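Local structure of decapping nuclease RAI1 (Candida albicans, 5BTH) at residues I105-L110 with W268-L273; D98-R103 with K217-G222; Q256-E261 with P309-A314; S248-N253 with R284-I289. The protein removes NAD caps from the 5' ends of RNAs as a metal-dependent decapping hydrolase, and binds and stimulates the exoribonuclease RAT1. All coordinates share one frame; numbering follows the deposited sequence.

Contact 1 (I105-L110 with W268-L273); sequences IMTKIL and WCQCFL
Leu110 CD2 comes to the benzo end of the Trp268 indole at a slant, 4.3 Å from CZ3, while one face of the same ring is covered from within its own helix by Phe272 CB, offset toward the rim. The indole thus only borders the contact; aliphatic groups carry the rest. Leu110 and Leu273 reach toward each other tip to tip, with CD2 of the first 3.6 Å from CD1 of the second. The same CD2 rests against Cys269 CB at 3.7 Å, and Cys269 SG lies alongside Leu110 CG. With CG anti to the backbone N (chi1 162°), Leu110 extends its branch into the step between Cys269 and Leu273, one helical turn apart. Leu273 CD1 presses on the backbone of the other helix, 3.3 Å from Thr107 N and 3.5 Å from Met106 C. Thr107 meets Gln270 through its methyl: CG2 touches Gln270 CG at 3.7 Å, whereas OG1, beside the backbone N, bonds back to Arg103 O and faces Gln270 CA only as a packing neighbour. No hydrogen bond joins the two segments; the buried contact consists of apolar and van der Waals packing. The amide of Gln270, probably a substrate ligand, turns out of the interface, and its OE1 accepts a bond from Lys246 NZ. The segment axes approach to 8.9 Å at 125° between their directions. Helix 103-111 thereby packs on helix 254-274 beside the active site, with helix 321-338 touching Leu110, Trp268 and Leu273, and strand 242-249 meeting Gln270 through Glu244, a metal ligand.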
loop_
_atom_site.group_PDB
_atom_site.type_symbol
_atom_site.label_atom_id
_atom_site.label_comp_id
_atom_site.label_asym_id
_atom_site.label_seq_id
_atom_site.Cartn_x
_atom_site.Cartn_y
_atom_site.Cartn_z
ATOM N N ILE A 105 5.563 -0.551 2.369
ATOM C CA ILE A 105 6.961 -0.845 2.534
ATOM C C ILE A 105 7.391 -1.957 1.573
ATOM O O ILE A 105 8.365 -1.783 0.856
ATOM C CB ILE A 105 7.297 -1.178 3.986
ATOM C CG1 ILE A 105 7.078 0.067 4.853
ATOM C CG2 ILE A 105 8.750 -1.624 4.126
ATOM C CD1 ILE A 105 7.525 -0.125 6.278
ATOM N N MET A 106 6.669 -3.076 1.523
ATOM C CA MET A 106 7.098 -4.196 0.662
ATOM C C MET A 106 6.869 -3.885 -0.822
ATOM O O MET A 106 7.656 -4.262 -1.646
ATOM C CB MET A 106 6.415 -5.505 1.031
ATOM C CG MET A 106 6.842 -6.154 2.321
ATOM S SD MET A 106 8.618 -6.346 2.647
ATOM C CE MET A 106 8.803 -5.219 4.019
ATOM N N THR A 107 5.806 -3.169 -1.142
ATOM C CA THR A 107 5.574 -2.713 -2.495
ATOM C C THR A 107 6.786 -2.000 -3.061
ATOM O O THR A 107 7.208 -2.334 -4.155
ATOM C CB THR A 107 4.337 -1.814 -2.563
ATOM O OG1 THR A 107 3.226 -2.601 -2.150
ATOM C CG2 THR A 107 4.105 -1.289 -3.986
ATOM N N LYS A 108 7.329 -1.040 -2.320
ATOM C CA LYS A 108 8.547 -0.349 -2.736
ATOM C C LYS A 108 9.735 -1.273 -2.999
ATOM O O LYS A 108 10.554 -1.029 -3.878
ATOM C CB LYS A 108 9.018 0.574 -1.662
ATOM C CG LYS A 108 8.190 1.802 -1.415
ATOM C CD LYS A 108 8.687 2.369 -0.099
ATOM C CE LYS A 108 7.827 3.496 0.458
ATOM N NZ LYS A 108 7.635 4.474 -0.634
ATOM N N ILE A 109 9.893 -2.251 -2.131
ATOM C CA ILE A 109 10.970 -3.191 -2.273
ATOM C C ILE A 109 10.734 -4.061 -3.476
ATOM O O ILE A 109 11.636 -4.284 -4.289
ATOM C CB ILE A 109 11.067 -4.052 -1.012
ATOM C CG1 ILE A 109 11.549 -3.185 0.130
ATOM C CG2 ILE A 109 11.950 -5.286 -1.216
ATOM C CD1 ILE A 109 11.672 -3.943 1.424
ATOM N N LEU A 110 9.521 -4.594 -3.588
ATOM C CA LEU A 110 9.199 -5.484 -4.701
ATOM C C LEU A 110 9.295 -4.760 -6.067
ATOM O O LEU A 110 9.695 -5.367 -7.073
ATOM C CB LEU A 110 7.834 -6.139 -4.493
ATOM C CG LEU A 110 7.133 -6.750 -5.678
ATOM C CD1 LEU A 110 7.823 -8.018 -6.202
ATOM C CD2 LEU A 110 5.700 -7.031 -5.260
ATOM N N TRP A 268 0.040 -3.704 -9.610
ATOM C CA TRP A 268 0.155 -5.157 -9.473
ATOM C C TRP A 268 1.062 -5.530 -8.311
ATOM O O TRP A 268 0.748 -6.450 -7.595
ATOM C CB TRP A 268 0.673 -5.832 -10.760
ATOM C CG TRP A 268 1.029 -7.221 -10.494
ATOM C CD1 TRP A 268 0.209 -8.317 -10.564
ATOM C CD2 TRP A 268 2.293 -7.694 -10.005
ATOM N NE1 TRP A 268 0.906 -9.461 -10.168
ATOM C CE2 TRP A 268 2.186 -9.098 -9.842
ATOM C CE3 TRP A 268 3.515 -7.068 -9.712
ATOM C CZ2 TRP A 268 3.266 -9.887 -9.405
ATOM C CZ3 TRP A 268 4.586 -7.858 -9.278
ATOM C CH2 TRP A 268 4.453 -9.246 -9.134
ATOM N N CYS A 269 2.194 -4.846 -8.119
ATOM C CA CYS A 269 2.951 -5.025 -6.863
ATOM C C CYS A 269 2.086 -4.887 -5.592
ATOM O O CYS A 269 2.120 -5.718 -4.663
ATOM C CB CYS A 269 4.115 -4.022 -6.725
ATOM S SG CYS A 269 5.433 -4.258 -7.914
ATOM N N GLN A 270 1.382 -3.791 -5.484
ATOM C CA GLN A 270 0.589 -3.581 -4.258
ATOM C C GLN A 270 -0.423 -4.707 -4.045
ATOM O O GLN A 270 -0.558 -5.238 -2.954
ATOM C CB GLN A 270 -0.221 -2.347 -4.354
ATOM C CG GLN A 270 0.393 -1.025 -3.999
ATOM C CD GLN A 270 -0.690 0.035 -4.157
ATOM O OE1 GLN A 270 -0.695 0.786 -5.117
ATOM N NE2 GLN A 270 -1.692 -0.013 -3.295
ATOM N N CYS A 271 -1.130 -5.074 -5.099
ATOM C CA CYS A 271 -2.246 -5.979 -4.951
ATOM C C CYS A 271 -1.832 -7.402 -4.870
ATOM O O CYS A 271 -2.445 -8.194 -4.148
ATOM C CB CYS A 271 -3.229 -5.802 -6.087
ATOM S SG CYS A 271 -3.999 -4.188 -6.125
ATOM N N PHE A 272 -0.808 -7.761 -5.627
ATOM C CA PHE A 272 -0.218 -9.076 -5.470
ATOM C C PHE A 272 0.236 -9.290 -4.031
ATOM O O PHE A 272 0.002 -10.319 -3.465
ATOM C CB PHE A 272 0.976 -9.269 -6.373
ATOM C CG PHE A 272 1.633 -10.609 -6.199
ATOM C CD1 PHE A 272 1.161 -11.717 -6.894
ATOM C CD2 PHE A 272 2.684 -10.772 -5.296
ATOM C CE1 PHE A 272 1.737 -12.963 -6.721
ATOM C CE2 PHE A 272 3.254 -12.023 -5.098
ATOM C CZ PHE A 272 2.783 -13.109 -5.819
ATOM N N LEU A 273 0.915 -8.326 -3.454
ATOM C CA LEU A 273 1.388 -8.482 -2.079
ATOM C C LEU A 273 0.269 -8.680 -1.042
ATOM O O LEU A 273 0.454 -9.391 -0.026
ATOM C CB LEU A 273 2.251 -7.292 -1.688
ATOM C CG LEU A 273 3.687 -7.377 -2.233
ATOM C CD1 LEU A 273 4.362 -6.038 -2.072
ATOM C CD2 LEU A 273 4.483 -8.399 -1.446
#

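Contact 2 (D98-R103 with K217-G222); sequences DIITFR and KLVLAG
Ile99 and Thr101 pair with Lys217, Val219 and Ala221 in a regular parallel ladder, which Arg103 N extends by a bond to Ala221 O. In its middle rung Thr101 N meets Val219 O at 3.1 Å, with an N-H...O angle of 158°. Around this backbone the packing is tight on both faces of the sheet. Ile99 lies alongside Leu218, and Thr101 CG2 sits 3.7 Å from Leu220 CD2, their side chains pointing the same way. On the other face Ile100 CG1 touches Val219 CB at 3.6 Å, and Phe102 CD2 rests on Ala221 CB at 3.8 Å. Thr101 OG1, anti to the backbone N (chi1 -179°), turns from Leu220 to bond Ile133 O, which leaves CG2 to make the apolar contact. At the partly exposed end the pairing is less regular. Asp98 OD1 takes Lys217 N at 2.8 Å on its anti side, 31° out of the carboxylate plane, while Asp98 N gives Lys217 O only a weak bond. The Lys217 ammonium leads away, its NZ 5.7 Å from Asp98 OD1, too far for a salt bridge. The opposite end is buried: Arg103 CB packs on Leu220 CB at 3.7 Å, and Gly222 CA lies over one face of the guanidinium, which reaches Gln270 and gives a weak bond to Glu223 O; both residues probably bind substrate. Strand 216-227 belongs to the PD-(D/E)XK nuclease core, as its metal ligand Asp225 indicates, and strand 99-102 extends the sheet alongside it in parallel, followed by strand 130-135.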
loop_
_atom_site.group_PDB
_atom_site.type_symbol
_atom_site.label_atom_id
_atom_site.label_comp_id
_atom_site.label_asym_id
_atom_site.label_seq_id
_atom_site.Cartn_x
_atom_site.Cartn_y
_atom_site.Cartn_z
ATOM N N ASP A 98 7.549 -14.295 10.605
ATOM C CA ASP A 98 8.943 -13.853 10.656
ATOM C C ASP A 98 9.058 -12.332 10.592
ATOM O O ASP A 98 9.969 -11.801 11.174
ATOM C CB ASP A 98 9.770 -14.489 9.544
ATOM C CG ASP A 98 9.694 -15.978 9.559
ATOM O OD1 ASP A 98 9.463 -16.580 8.491
ATOM O OD2 ASP A 98 9.835 -16.572 10.639
ATOM N N ILE A 99 8.144 -11.658 9.870
ATOM C CA ILE A 99 8.103 -10.173 9.756
ATOM C C ILE A 99 6.708 -9.581 9.938
ATOM O O ILE A 99 5.704 -10.163 9.524
ATOM C CB ILE A 99 8.585 -9.665 8.365
ATOM C CG1 ILE A 99 9.916 -10.310 7.962
ATOM C CG2 ILE A 99 8.750 -8.150 8.363
ATOM C CD1 ILE A 99 10.204 -10.222 6.475
ATOM N N ILE A 100 6.657 -8.382 10.500
ATOM C CA ILE A 100 5.418 -7.620 10.565
ATOM C C ILE A 100 5.664 -6.169 10.138
ATOM O O ILE A 100 6.533 -5.511 10.696
ATOM C CB ILE A 100 4.872 -7.663 11.999
ATOM C CG1 ILE A 100 4.287 -9.036 12.237
ATOM C CG2 ILE A 100 3.857 -6.535 12.301
ATOM C CD1 ILE A 100 4.503 -9.604 13.633
ATOM N N THR A 101 4.860 -5.670 9.192
ATOM C CA THR A 101 5.030 -4.327 8.641
ATOM C C THR A 101 3.847 -3.921 7.746
ATOM O O THR A 101 2.991 -4.762 7.412
ATOM C CB THR A 101 6.352 -4.222 7.808
ATOM O OG1 THR A 101 6.491 -2.893 7.304
ATOM C CG2 THR A 101 6.357 -5.182 6.655
ATOM N N PHE A 102 3.793 -2.636 7.387
ATOM C CA PHE A 102 2.809 -2.123 6.406
ATOM C C PHE A 102 3.160 -2.557 4.981
ATOM O O PHE A 102 4.315 -2.644 4.669
ATOM C CB PHE A 102 2.800 -0.614 6.453
ATOM C CG PHE A 102 2.273 -0.065 7.734
ATOM C CD1 PHE A 102 3.136 0.285 8.774
ATOM C CD2 PHE A 102 0.909 0.082 7.910
ATOM C CE1 PHE A 102 2.633 0.775 9.956
ATOM C CE2 PHE A 102 0.396 0.604 9.082
ATOM C CZ PHE A 102 1.254 0.947 10.113
ATOM N N ARG A 103 2.186 -2.784 4.100
ATOM C CA ARG A 103 2.534 -3.330 2.787
ATOM C C ARG A 103 3.107 -2.359 1.766
ATOM O O ARG A 103 3.671 -2.804 0.758
ATOM C CB ARG A 103 1.415 -4.174 2.159
ATOM C CG ARG A 103 0.205 -3.456 1.664
ATOM C CD ARG A 103 0.290 -3.076 0.214
ATOM N NE ARG A 103 -0.492 -1.860 0.121
ATOM C CZ ARG A 103 -1.768 -1.791 -0.225
ATOM N NH1 ARG A 103 -2.423 -2.858 -0.608
ATOM N NH2 ARG A 103 -2.396 -0.624 -0.174
ATOM N N LYS A 217 7.719 -15.908 6.446
ATOM C CA LYS A 217 6.330 -15.591 6.772
ATOM C C LYS A 217 6.217 -14.132 7.111
ATOM O O LYS A 217 7.010 -13.618 7.911
ATOM C CB LYS A 217 5.850 -16.390 7.985
ATOM C CG LYS A 217 5.311 -17.774 7.667
ATOM C CD LYS A 217 6.401 -18.848 7.613
ATOM C CE LYS A 217 5.961 -20.083 6.815
ATOM N NZ LYS A 217 6.042 -19.911 5.324
ATOM N N LEU A 218 5.211 -13.472 6.521
ATOM C CA LEU A 218 5.027 -12.017 6.626
ATOM C C LEU A 218 3.633 -11.654 7.048
ATOM O O LEU A 218 2.667 -12.301 6.650
ATOM C CB LEU A 218 5.277 -11.331 5.271
ATOM C CG LEU A 218 6.719 -11.273 4.772
ATOM C CD1 LEU A 218 6.985 -12.293 3.669
ATOM C CD2 LEU A 218 7.031 -9.891 4.247
ATOM N N VAL A 219 3.540 -10.592 7.822
ATOM C CA VAL A 219 2.287 -9.934 8.050
ATOM C C VAL A 219 2.267 -8.531 7.472
ATOM O O VAL A 219 3.169 -7.750 7.723
ATOM C CB VAL A 219 1.982 -9.835 9.529
ATOM C CG1 VAL A 219 0.832 -8.867 9.764
ATOM C CG2 VAL A 219 1.620 -11.214 10.053
ATOM N N LEU A 220 1.217 -8.204 6.725
ATOM C CA LEU A 220 1.141 -6.887 6.077
ATOM C C LEU A 220 -0.126 -6.149 6.428
ATOM O O LEU A 220 -1.200 -6.670 6.256
ATOM C CB LEU A 220 1.257 -7.041 4.540
ATOM C CG LEU A 220 2.526 -7.752 4.159
ATOM C CD1 LEU A 220 2.574 -8.016 2.664
ATOM C CD2 LEU A 220 3.755 -6.961 4.640
ATOM N N ALA A 221 0.001 -4.934 6.932
ATOM C CA ALA A 221 -1.116 -4.085 7.043
ATOM C C ALA A 221 -1.171 -3.223 5.790
ATOM O O ALA A 221 -0.222 -2.544 5.450
ATOM C CB ALA A 221 -1.009 -3.205 8.245
ATOM N N GLY A 222 -2.330 -3.182 5.161
ATOM C CA GLY A 222 -2.600 -2.189 4.127
ATOM C C GLY A 222 -4.040 -1.784 3.911
ATOM O O GLY A 222 -4.999 -2.523 4.225
#

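Contact 3 (Q256-E261 with P309-A314); sequences QVVSFE and PLTNAA
Glu261 and Thr311 come together from opposite directions: the glutamate places CG anti to its backbone N (chi1 177°) and stays extended beyond it, while Thr311 holds OG1 between its own backbone N and carbonyl carbon (chi1 56°). The reach of the first and the turn of the second bring Thr311 OG1 to Glu261 OE2 at 2.9 Å, the hydroxyl donating its proton. It arrives on the syn side of the carboxylate, though 31° out of the plane, so the bond is somewhat tilted. The other oxygen, OE1, forms a salt bridge with Lys318 NZ, so the two carboxylate oxygens have separate partners, which should limit rotation of the group. That lysine probably also stabilises the negative charge of Glu261. Since Glu261 and Thr311 are both buried, the pairing satisfies polar atoms at the inner side of an otherwise largely accessible contact. Next to the bond, the methyl of Thr311 is turned to the helix and fits against two consecutive valines. Its CG2 lies 3.8 Å from Val257 CG1 and 4.2 Å from Val258 CG1. The same Val257 branch touches Leu310 CB at 4.0 Å; here the side chains cross at about a right angle, and Leu310 forms an exposed margin. Only 207 Å² is buried in all, a modest patch away from the annotated sites. It joins the first turns of helix 254-274 to the loop between helix 301-306 and helix 321-338, where Asn308 and Ile251 also touch Val257 and Lys318 adds a weak bond to Thr311 O.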
loop_
_atom_site.group_PDB
_atom_site.type_symbol
_atom_site.label_atom_id
_atom_site.label_comp_id
_atom_site.label_asym_id
_atom_site.label_seq_id
_atom_site.Cartn_x
_atom_site.Cartn_y
_atom_site.Cartn_z
ATOM N N GLN A 256 2.767 7.257 -23.310
ATOM C CA GLN A 256 1.779 7.030 -22.271
ATOM C C GLN A 256 1.524 5.560 -22.104
ATOM O O GLN A 256 1.151 5.092 -21.011
ATOM C CB GLN A 256 0.500 7.756 -22.647
ATOM C CG GLN A 256 0.714 9.270 -22.661
ATOM C CD GLN A 256 -0.457 10.078 -23.212
ATOM O OE1 GLN A 256 -0.299 11.218 -23.573
ATOM N NE2 GLN A 256 -1.628 9.509 -23.220
ATOM N N VAL A 257 1.745 4.814 -23.185
ATOM C CA VAL A 257 1.640 3.379 -23.100
ATOM C C VAL A 257 2.620 2.827 -22.108
ATOM O O VAL A 257 2.238 1.943 -21.316
ATOM C CB VAL A 257 1.702 2.677 -24.470
ATOM C CG1 VAL A 257 1.910 1.176 -24.329
ATOM C CG2 VAL A 257 0.390 2.902 -25.203
ATOM N N VAL A 258 3.841 3.345 -22.088
ATOM C CA VAL A 258 4.841 2.833 -21.113
ATOM C C VAL A 258 4.627 3.424 -19.715
ATOM O O VAL A 258 4.853 2.786 -18.703
ATOM C CB VAL A 258 6.330 3.049 -21.564
ATOM C CG1 VAL A 258 6.455 3.090 -23.085
ATOM C CG2 VAL A 258 6.955 4.279 -20.929
ATOM N N SER A 259 4.208 4.665 -19.681
ATOM C CA SER A 259 3.897 5.309 -18.430
ATOM C C SER A 259 2.787 4.461 -17.739
ATOM O O SER A 259 2.951 3.992 -16.617
ATOM C CB SER A 259 3.436 6.736 -18.723
ATOM O OG SER A 259 3.582 7.579 -17.585
ATOM N N PHE A 260 1.722 4.158 -18.475
ATOM C CA PHE A 260 0.677 3.302 -17.970
ATOM C C PHE A 260 1.173 1.929 -17.591
ATOM O O PHE A 260 0.723 1.383 -16.553
ATOM C CB PHE A 260 -0.488 3.121 -18.956
ATOM C CG PHE A 260 -1.572 2.245 -18.411
ATOM C CD1 PHE A 260 -2.366 2.687 -17.385
ATOM C CD2 PHE A 260 -1.751 0.956 -18.861
ATOM C CE1 PHE A 260 -3.356 1.859 -16.824
ATOM C CE2 PHE A 260 -2.739 0.131 -18.318
ATOM C CZ PHE A 260 -3.540 0.577 -17.304
ATOM N N GLU A 261 2.015 1.320 -18.430
ATOM C CA GLU A 261 2.591 0.035 -18.027
ATOM C C GLU A 261 3.289 0.096 -16.649
ATOM O O GLU A 261 3.195 -0.816 -15.856
ATOM C CB GLU A 261 3.599 -0.483 -19.065
ATOM C CG GLU A 261 4.254 -1.771 -18.627
ATOM C CD GLU A 261 4.830 -2.599 -19.783
ATOM O OE1 GLU A 261 6.048 -2.817 -19.772
ATOM O OE2 GLU A 261 4.072 -3.044 -20.683
ATOM N N PRO A 309 3.197 -5.627 -27.391
ATOM C CA PRO A 309 4.198 -5.394 -28.443
ATOM C C PRO A 309 4.780 -4.006 -28.329
ATOM O O PRO A 309 5.971 -3.804 -28.518
ATOM C CB PRO A 309 3.399 -5.519 -29.734
ATOM C CG PRO A 309 2.041 -5.995 -29.337
ATOM C CD PRO A 309 1.825 -5.606 -27.923
ATOM N N LEU A 310 3.959 -3.026 -27.978
ATOM C CA LEU A 310 4.475 -1.668 -27.848
ATOM C C LEU A 310 5.580 -1.491 -26.848
ATOM O O LEU A 310 6.288 -0.523 -26.950
ATOM C CB LEU A 310 3.373 -0.680 -27.509
ATOM C CG LEU A 310 2.312 -0.476 -28.578
ATOM C CD1 LEU A 310 1.925 0.986 -28.622
ATOM C CD2 LEU A 310 2.830 -0.884 -29.953
ATOM N N THR A 311 5.793 -2.399 -25.909
ATOM C CA THR A 311 6.752 -2.125 -24.819
ATOM C C THR A 311 7.867 -3.138 -24.641
ATOM O O THR A 311 8.588 -3.079 -23.633
ATOM C CB THR A 311 5.989 -1.999 -23.501
ATOM O OG1 THR A 311 5.230 -3.194 -23.300
ATOM C CG2 THR A 311 5.036 -0.856 -23.588
ATOM N N ASN A 312 7.987 -4.085 -25.583
ATOM C CA ASN A 312 9.229 -4.854 -25.764
ATOM C C ASN A 312 10.382 -3.850 -25.664
ATOM O O ASN A 312 10.418 -2.869 -26.415
ATOM C CB ASN A 312 9.260 -5.555 -27.144
ATOM C CG ASN A 312 8.547 -6.916 -27.150
ATOM O OD1 ASN A 312 8.773 -7.762 -28.034
ATOM N ND2 ASN A 312 7.702 -7.142 -26.166
ATOM N N ALA A 313 11.281 -4.069 -24.705
ATOM C CA ALA A 313 12.450 -3.189 -24.468
ATOM C C ALA A 313 13.649 -4.052 -24.009
ATOM O O ALA A 313 13.658 -5.262 -24.274
ATOM C CB ALA A 313 12.109 -2.084 -23.455
ATOM N N ALA A 314 14.646 -3.449 -23.348
ATOM C CA ALA A 314 15.880 -4.170 -22.931
ATOM C C ALA A 314 15.680 -4.997 -21.656
ATOM O O ALA A 314 15.274 -4.440 -20.651
ATOM C CB ALA A 314 17.019 -3.177 -22.711
#

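Contact 4 (S248-N253 with R284-I289); sequences SRIIEN and RDNNLI
Ser248 O accepts the shortest polar bond between the segments, from Arg284 N at 2.9 Å with an N-H...O angle of 153°. The carbonyl of the same arginine, Arg284 O, is approached twice from residues 248-253: Ile250 N bonds it at 3.2 Å, lying above the carbonyl plane, and Arg249 CA adds a C-H...O contact at 3.3 Å. These bonds make a single parallel bridge, Arg249 with Arg284, whose side chains diverge. The Arg284 chain is nevertheless bent at chi2 (87°), which folds the guanidinium back so that Arg249 N lies over the centre of one face and Arg249 CB over that same group, 3.9 Å from NH1. Its buried NE has no partner in the model, while helix 157-177 touches the side chain through Tyr162 and Cys166. The bridge closes the parallel pairing of strand 242-249 with strand 278-284; beyond it the chains part, the first heading for helix 254-274, with Asn253 as N-cap, and the second entering a type I turn from Asp285 to Leu288. Asp285 OD1 steadies that turn by accepting Ile289 N at 3.2 Å. Farther along, Arg249 runs fully extended from CG to NE and crosses Asn286 obliquely, with guanidinium and amide planes 81° apart; both residues are exposed. The NE to Asn286 OD1 bond is weak, at 3.3 Å, and the ion pair of Arg249 NH2 with Glu252 OE1 is long at 3.6 Å. Ile250 CG1 packs on Asp285 CA at 3.8 Å, beside Phe283.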
loop_
_atom_site.group_PDB
_atom_site.type_symbol
_atom_site.label_atom_id
_atom_site.label_comp_id
_atom_site.label_asym_id
_atom_site.label_seq_id
_atom_site.Cartn_x
_atom_site.Cartn_y
_atom_site.Cartn_z
ATOM N N SER A 248 -6.364 7.148 -14.199
ATOM C CA SER A 248 -5.264 7.464 -15.095
ATOM C C SER A 248 -5.783 8.249 -16.261
ATOM O O SER A 248 -6.926 8.155 -16.635
ATOM C CB SER A 248 -4.596 6.176 -15.594
ATOM O OG SER A 248 -3.282 6.434 -16.083
ATOM N N ARG A 249 -4.896 9.014 -16.859
ATOM C CA ARG A 249 -5.220 9.757 -18.044
ATOM C C ARG A 249 -5.533 8.826 -19.172
ATOM O O ARG A 249 -5.027 7.708 -19.216
ATOM C CB ARG A 249 -4.049 10.628 -18.391
ATOM C CG ARG A 249 -4.243 11.439 -19.650
ATOM C CD ARG A 249 -2.916 12.068 -19.945
ATOM N NE ARG A 249 -2.985 13.008 -21.030
ATOM C CZ ARG A 249 -1.934 13.718 -21.417
ATOM N NH1 ARG A 249 -0.764 13.570 -20.782
ATOM N NH2 ARG A 249 -2.045 14.578 -22.436
ATOM N N ILE A 250 -6.414 9.224 -20.058
ATOM C CA ILE A 250 -6.588 8.429 -21.311
ATOM C C ILE A 250 -5.247 8.321 -22.083
ATOM O O ILE A 250 -4.386 9.242 -22.054
ATOM C CB ILE A 250 -7.720 8.939 -22.239
ATOM C CG1 ILE A 250 -7.960 10.451 -22.178
ATOM C CG2 ILE A 250 -9.038 8.268 -21.875
ATOM C CD1 ILE A 250 -6.746 11.396 -22.063
ATOM N N ILE A 251 -5.056 7.186 -22.759
ATOM C CA ILE A 251 -3.784 6.890 -23.413
ATOM C C ILE A 251 -3.836 7.274 -24.906
ATOM O O ILE A 251 -4.698 6.818 -25.660
ATOM C CB ILE A 251 -3.335 5.421 -23.189
ATOM C CG1 ILE A 251 -3.499 4.982 -21.719
ATOM C CG2 ILE A 251 -1.853 5.253 -23.544
ATOM C CD1 ILE A 251 -3.759 3.500 -21.549
ATOM N N GLU A 252 -2.872 8.103 -25.309
ATOM C CA GLU A 252 -2.859 8.833 -26.575
ATOM C C GLU A 252 -1.684 8.345 -27.401
ATOM O O GLU A 252 -1.830 8.026 -28.552
ATOM C CB GLU A 252 -2.667 10.357 -26.366
ATOM C CG GLU A 252 -3.360 10.986 -25.158
ATOM C CD GLU A 252 -4.372 12.066 -25.498
ATOM O OE1 GLU A 252 -4.169 13.227 -25.068
ATOM O OE2 GLU A 252 -5.384 11.752 -26.161
ATOM N N ASN A 253 -0.510 8.309 -26.800
ATOM C CA ASN A 253 0.672 7.890 -27.510
ATOM C C ASN A 253 1.424 6.800 -26.788
ATOM O O ASN A 253 1.097 6.403 -25.651
ATOM C CB ASN A 253 1.596 9.083 -27.747
ATOM C CG ASN A 253 2.055 9.721 -26.465
ATOM O OD1 ASN A 253 2.064 9.092 -25.420
ATOM N ND2 ASN A 253 2.444 10.973 -26.539
ATOM N N ARG A 284 -9.543 9.251 -17.301
ATOM C CA ARG A 284 -10.155 10.547 -17.335
ATOM C C ARG A 284 -9.393 11.428 -18.267
ATOM O O ARG A 284 -8.170 11.302 -18.384
ATOM C CB ARG A 284 -10.182 11.171 -15.929
ATOM C CG ARG A 284 -8.904 11.012 -15.139
ATOM C CD ARG A 284 -7.968 12.109 -15.447
ATOM N NE ARG A 284 -6.773 12.060 -14.623
ATOM C CZ ARG A 284 -5.661 12.675 -14.993
ATOM N NH1 ARG A 284 -5.631 13.371 -16.134
ATOM N NH2 ARG A 284 -4.588 12.601 -14.242
ATOM N N ASP A 285 -10.116 12.322 -18.924
ATOM C CA ASP A 285 -9.515 13.162 -19.963
ATOM C C ASP A 285 -8.787 14.354 -19.336
ATOM O O ASP A 285 -8.700 14.428 -18.097
ATOM C CB ASP A 285 -10.596 13.585 -20.954
ATOM C CG ASP A 285 -11.530 14.610 -20.407
ATOM O OD1 ASP A 285 -11.197 15.317 -19.439
ATOM O OD2 ASP A 285 -12.629 14.723 -20.966
ATOM N N ASN A 286 -8.263 15.280 -20.154
ATOM C CA ASN A 286 -7.441 16.377 -19.595
ATOM C C ASN A 286 -8.276 17.425 -18.807
ATOM O O ASN A 286 -7.698 18.201 -18.052
ATOM C CB ASN A 286 -6.592 17.139 -20.636
ATOM C CG ASN A 286 -6.102 16.268 -21.772
ATOM O OD1 ASN A 286 -5.381 15.280 -21.590
ATOM N ND2 ASN A 286 -6.497 16.644 -22.971
ATOM N N ASN A 287 -9.587 17.472 -19.037
ATOM C CA ASN A 287 -10.514 18.213 -18.176
ATOM C C ASN A 287 -11.042 17.415 -16.980
ATOM O O ASN A 287 -12.010 17.814 -16.352
ATOM C CB ASN A 287 -11.689 18.716 -19.002
ATOM C CG ASN A 287 -11.251 19.644 -20.114
ATOM O OD1 ASN A 287 -10.244 20.346 -20.006
ATOM N ND2 ASN A 287 -11.999 19.643 -21.187
ATOM N N LEU A 288 -10.420 16.270 -16.710
ATOM C CA LEU A 288 -10.677 15.496 -15.519
ATOM C C LEU A 288 -12.108 15.000 -15.478
ATOM O O LEU A 288 -12.731 14.921 -14.419
ATOM C CB LEU A 288 -10.265 16.299 -14.263
ATOM C CG LEU A 288 -8.859 16.905 -14.426
ATOM C CD1 LEU A 288 -8.218 17.541 -13.204
ATOM C CD2 LEU A 288 -7.879 15.844 -14.986
ATOM N N ILE A 289 -12.607 14.663 -16.661
ATOM C CA ILE A 289 -13.896 14.011 -16.846
ATOM C C ILE A 289 -13.673 12.511 -17.084
ATOM O O ILE A 289 -12.902 12.150 -17.939
ATOM C CB ILE A 289 -14.623 14.566 -18.106
ATOM C CG1 ILE A 289 -14.711 16.099 -18.099
ATOM C CG2 ILE A 289 -16.023 13.973 -18.226
ATOM C CD1 ILE A 289 -15.467 16.646 -16.893
#

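All four contacts lie within the nuclease family region. Contacts 1 and 2 are adjacent, centres about 11 Å apart: strand 99-102 leads directly into helix 103-111, and Met106 and Leu273 touch Thr101 and Leu220. Contacts 3 and 4, centres about 17 Å apart, touch where Gln256 meets Ile250. Helix 254-274 joins the two regions, serving contact 3 near its start and contact 1 near its end, centres about 20 Å apart. Contact 2 closes before contacts 3 and 4 open, whereas contact 1 interleaves with every other. Contacts 2 and 4, centres about 35 Å apart, reach neighbouring strands 216-227 and 242-249. Contacts 1 and 2 thus flank metal-binding and probable substrate-binding residues; contacts 3 and 4 are peripheral, on one side of the chain's centre.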